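Local structure of hypothetical protein (Legionella pneumophila subsp. pneumophila, 4KH9) at residues I183-D188 / V244-G249. The protein is of unknown function but binds calcium and combines an N-terminal domain with two domains of probable immunoglobulin-like (E-set) fold. Sequence-based numbering, arbitrary orientation.
Sequences ISLHND and VQTEYG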
loop_
_atom_site.group_PDB
_atom_site.type_symbol
_atom_site.label_atom_id
_atom_site.label_comp_id
_atom_site.label_asym_id
_atom_site.label_seq_id
_atom_site.Cartn_x
_atom_site.Cartn_y
_atom_site.Cartn_z
ATOM N N ILE A 183 6.588 0.253 -13.518
ATOM C CA ILE A 183 5.720 1.405 -13.792
ATOM C C ILE A 183 5.534 1.470 -15.302
ATOM O O ILE A 183 6.508 1.620 -16.034
ATOM C CB ILE A 183 6.377 2.706 -13.191
ATOM C CG1 ILE A 183 6.598 2.574 -11.665
ATOM C CG2 ILE A 183 5.562 3.976 -13.543
ATOM C CD1 ILE A 183 7.883 3.338 -11.099
ATOM N N SER A 184 4.285 1.340 -15.763
ATOM C CA SER A 184 3.983 1.312 -17.201
ATOM C C SER A 184 2.830 2.225 -17.557
ATOM O O SER A 184 1.841 2.288 -16.837
ATOM C CB SER A 184 3.634 -0.100 -17.662
ATOM O OG SER A 184 4.318 -1.085 -16.912
ATOM N N LEU A 185 2.970 2.928 -18.675
ATOM C CA LEU A 185 1.932 3.796 -19.192
ATOM C C LEU A 185 1.311 3.123 -20.411
ATOM O O LEU A 185 2.020 2.846 -21.378
ATOM C CB LEU A 185 2.480 5.194 -19.533
ATOM C CG LEU A 185 1.410 6.238 -19.956
ATOM C CD1 LEU A 185 0.434 6.534 -18.804
ATOM C CD2 LEU A 185 2.064 7.529 -20.410
ATOM N N HIS A 186 -0.018 2.882 -20.370
ATOM C CA HIS A 186 -0.715 2.181 -21.444
ATOM C C HIS A 186 -1.890 2.948 -22.060
ATOM O O HIS A 186 -2.582 3.726 -21.400
ATOM C CB HIS A 186 -1.277 0.850 -20.922
ATOM C CG HIS A 186 -0.253 -0.099 -20.368
ATOM N ND1 HIS A 186 0.596 -0.814 -21.202
ATOM C CD2 HIS A 186 -0.010 -0.461 -19.087
ATOM C CE1 HIS A 186 1.333 -1.564 -20.400
ATOM N NE2 HIS A 186 0.983 -1.403 -19.121
ATOM N N ASN A 187 -2.151 2.612 -23.329
ATOM C CA ASN A 187 -3.241 3.026 -24.216
ATOM C C ASN A 187 -3.222 2.000 -25.341
ATOM O O ASN A 187 -2.172 1.835 -25.963
ATOM C CB ASN A 187 -3.045 4.476 -24.680
ATOM C CG ASN A 187 -4.123 4.987 -25.601
ATOM O OD1 ASN A 187 -4.257 4.548 -26.747
ATOM N ND2 ASN A 187 -4.869 5.972 -25.147
ATOM N N ASP A 188 -4.312 1.241 -25.569
ATOM C CA ASP A 188 -4.261 0.165 -26.577
ATOM C C ASP A 188 -4.230 0.684 -28.055
ATOM O O ASP A 188 -4.083 -0.128 -28.970
ATOM C CB ASP A 188 -5.405 -0.845 -26.387
ATOM C CG ASP A 188 -6.826 -0.355 -26.569
ATOM O OD1 ASP A 188 -7.043 0.887 -26.549
ATOM O OD2 ASP A 188 -7.735 -1.212 -26.686
ATOM N N VAL A 244 3.934 10.387 -13.478
ATOM C CA VAL A 244 4.442 10.303 -14.835
ATOM C C VAL A 244 3.824 11.450 -15.698
ATOM O O VAL A 244 2.605 11.708 -15.638
ATOM C CB VAL A 244 4.097 8.901 -15.395
ATOM C CG1 VAL A 244 4.366 8.793 -16.885
ATOM C CG2 VAL A 244 4.845 7.798 -14.629
ATOM N N GLN A 245 4.657 12.083 -16.529
ATOM C CA GLN A 245 4.152 13.053 -17.488
ATOM C C GLN A 245 4.838 12.871 -18.850
ATOM O O GLN A 245 6.042 12.687 -18.907
ATOM C CB GLN A 245 4.288 14.503 -17.018
ATOM C CG GLN A 245 3.529 15.441 -17.962
ATOM C CD GLN A 245 3.352 16.833 -17.475
ATOM O OE1 GLN A 245 2.727 17.085 -16.454
ATOM N NE2 GLN A 245 3.768 17.778 -18.281
ATOM N N THR A 246 4.057 12.880 -19.933
ATOM C CA THR A 246 4.590 12.862 -21.292
ATOM C C THR A 246 3.641 13.706 -22.158
ATOM O O THR A 246 2.695 14.300 -21.637
ATOM C CB THR A 246 4.859 11.449 -21.838
ATOM O OG1 THR A 246 5.598 11.587 -23.054
ATOM C CG2 THR A 246 3.601 10.637 -22.084
ATOM N N GLU A 247 3.956 13.824 -23.450
ATOM C CA GLU A 247 3.163 14.582 -24.411
ATOM C C GLU A 247 2.980 13.761 -25.653
ATOM O O GLU A 247 3.919 13.112 -26.110
ATOM C CB GLU A 247 3.785 15.956 -24.763
ATOM C CG GLU A 247 4.075 16.890 -23.589
ATOM C CD GLU A 247 5.385 16.629 -22.858
ATOM O OE1 GLU A 247 6.457 16.748 -23.495
ATOM O OE2 GLU A 247 5.342 16.323 -21.643
ATOM N N TYR A 248 1.765 13.758 -26.184
ATOM C CA TYR A 248 1.468 13.071 -27.427
ATOM C C TYR A 248 0.700 14.056 -28.286
ATOM O O TYR A 248 -0.488 14.309 -28.058
ATOM C CB TYR A 248 0.744 11.737 -27.217
ATOM C CG TYR A 248 0.617 10.964 -28.508
ATOM C CD1 TYR A 248 1.695 10.244 -29.023
ATOM C CD2 TYR A 248 -0.572 10.973 -29.235
ATOM C CE1 TYR A 248 1.593 9.562 -30.236
ATOM C CE2 TYR A 248 -0.688 10.285 -30.440
ATOM C CZ TYR A 248 0.396 9.578 -30.935
ATOM O OH TYR A 248 0.270 8.892 -32.115
ATOM N N GLY A 249 1.445 14.662 -29.209
ATOM C CA GLY A 249 0.969 15.716 -30.087
ATOM C C GLY A 249 0.882 16.990 -29.279
ATOM O O GLY A 249 1.877 17.423 -28.691
#
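L185 reaches across from strand 183-186 to lie between V244 and T246 of strand 244-248, and one methyl, CD2, makes both contacts. With CG anti to the backbone N (chi1 -174°), the leucine side chain extends far enough for L185 CD2 to come within 3.9 Å of T246 CG2, the two side chains meeting at a slant. L185 CD2 lies more loosely against V244, 4.4 Å from V244 CG1. Two residues earlier on its strand, I183 also meets V244, the two side chains running past each other in opposite directions and touching through their branch methyls, I183 CG2 to V244 CG2 at 4.0 Å. Beta-branched residues suit these strand positions, since each sends a methyl directly off CB into the interior. T246 is two-faced: its methyl meets the leucine, while OG1 is hydrogen-bonded to the carbonyl O of D193, so a buried hydroxyl is satisfied. Its side chain lies about 6 Å from that of D196, a calcium-site residue. L164 touches both I183 and V244, extending the apolar layer. The axes of the two short strand segments come within 9.4 Å, with 36° between their directions, a separation bridged by side chains as in an immunoglobulin-like beta-sandwich, consistent with the E-set family to which the central domain is assigned.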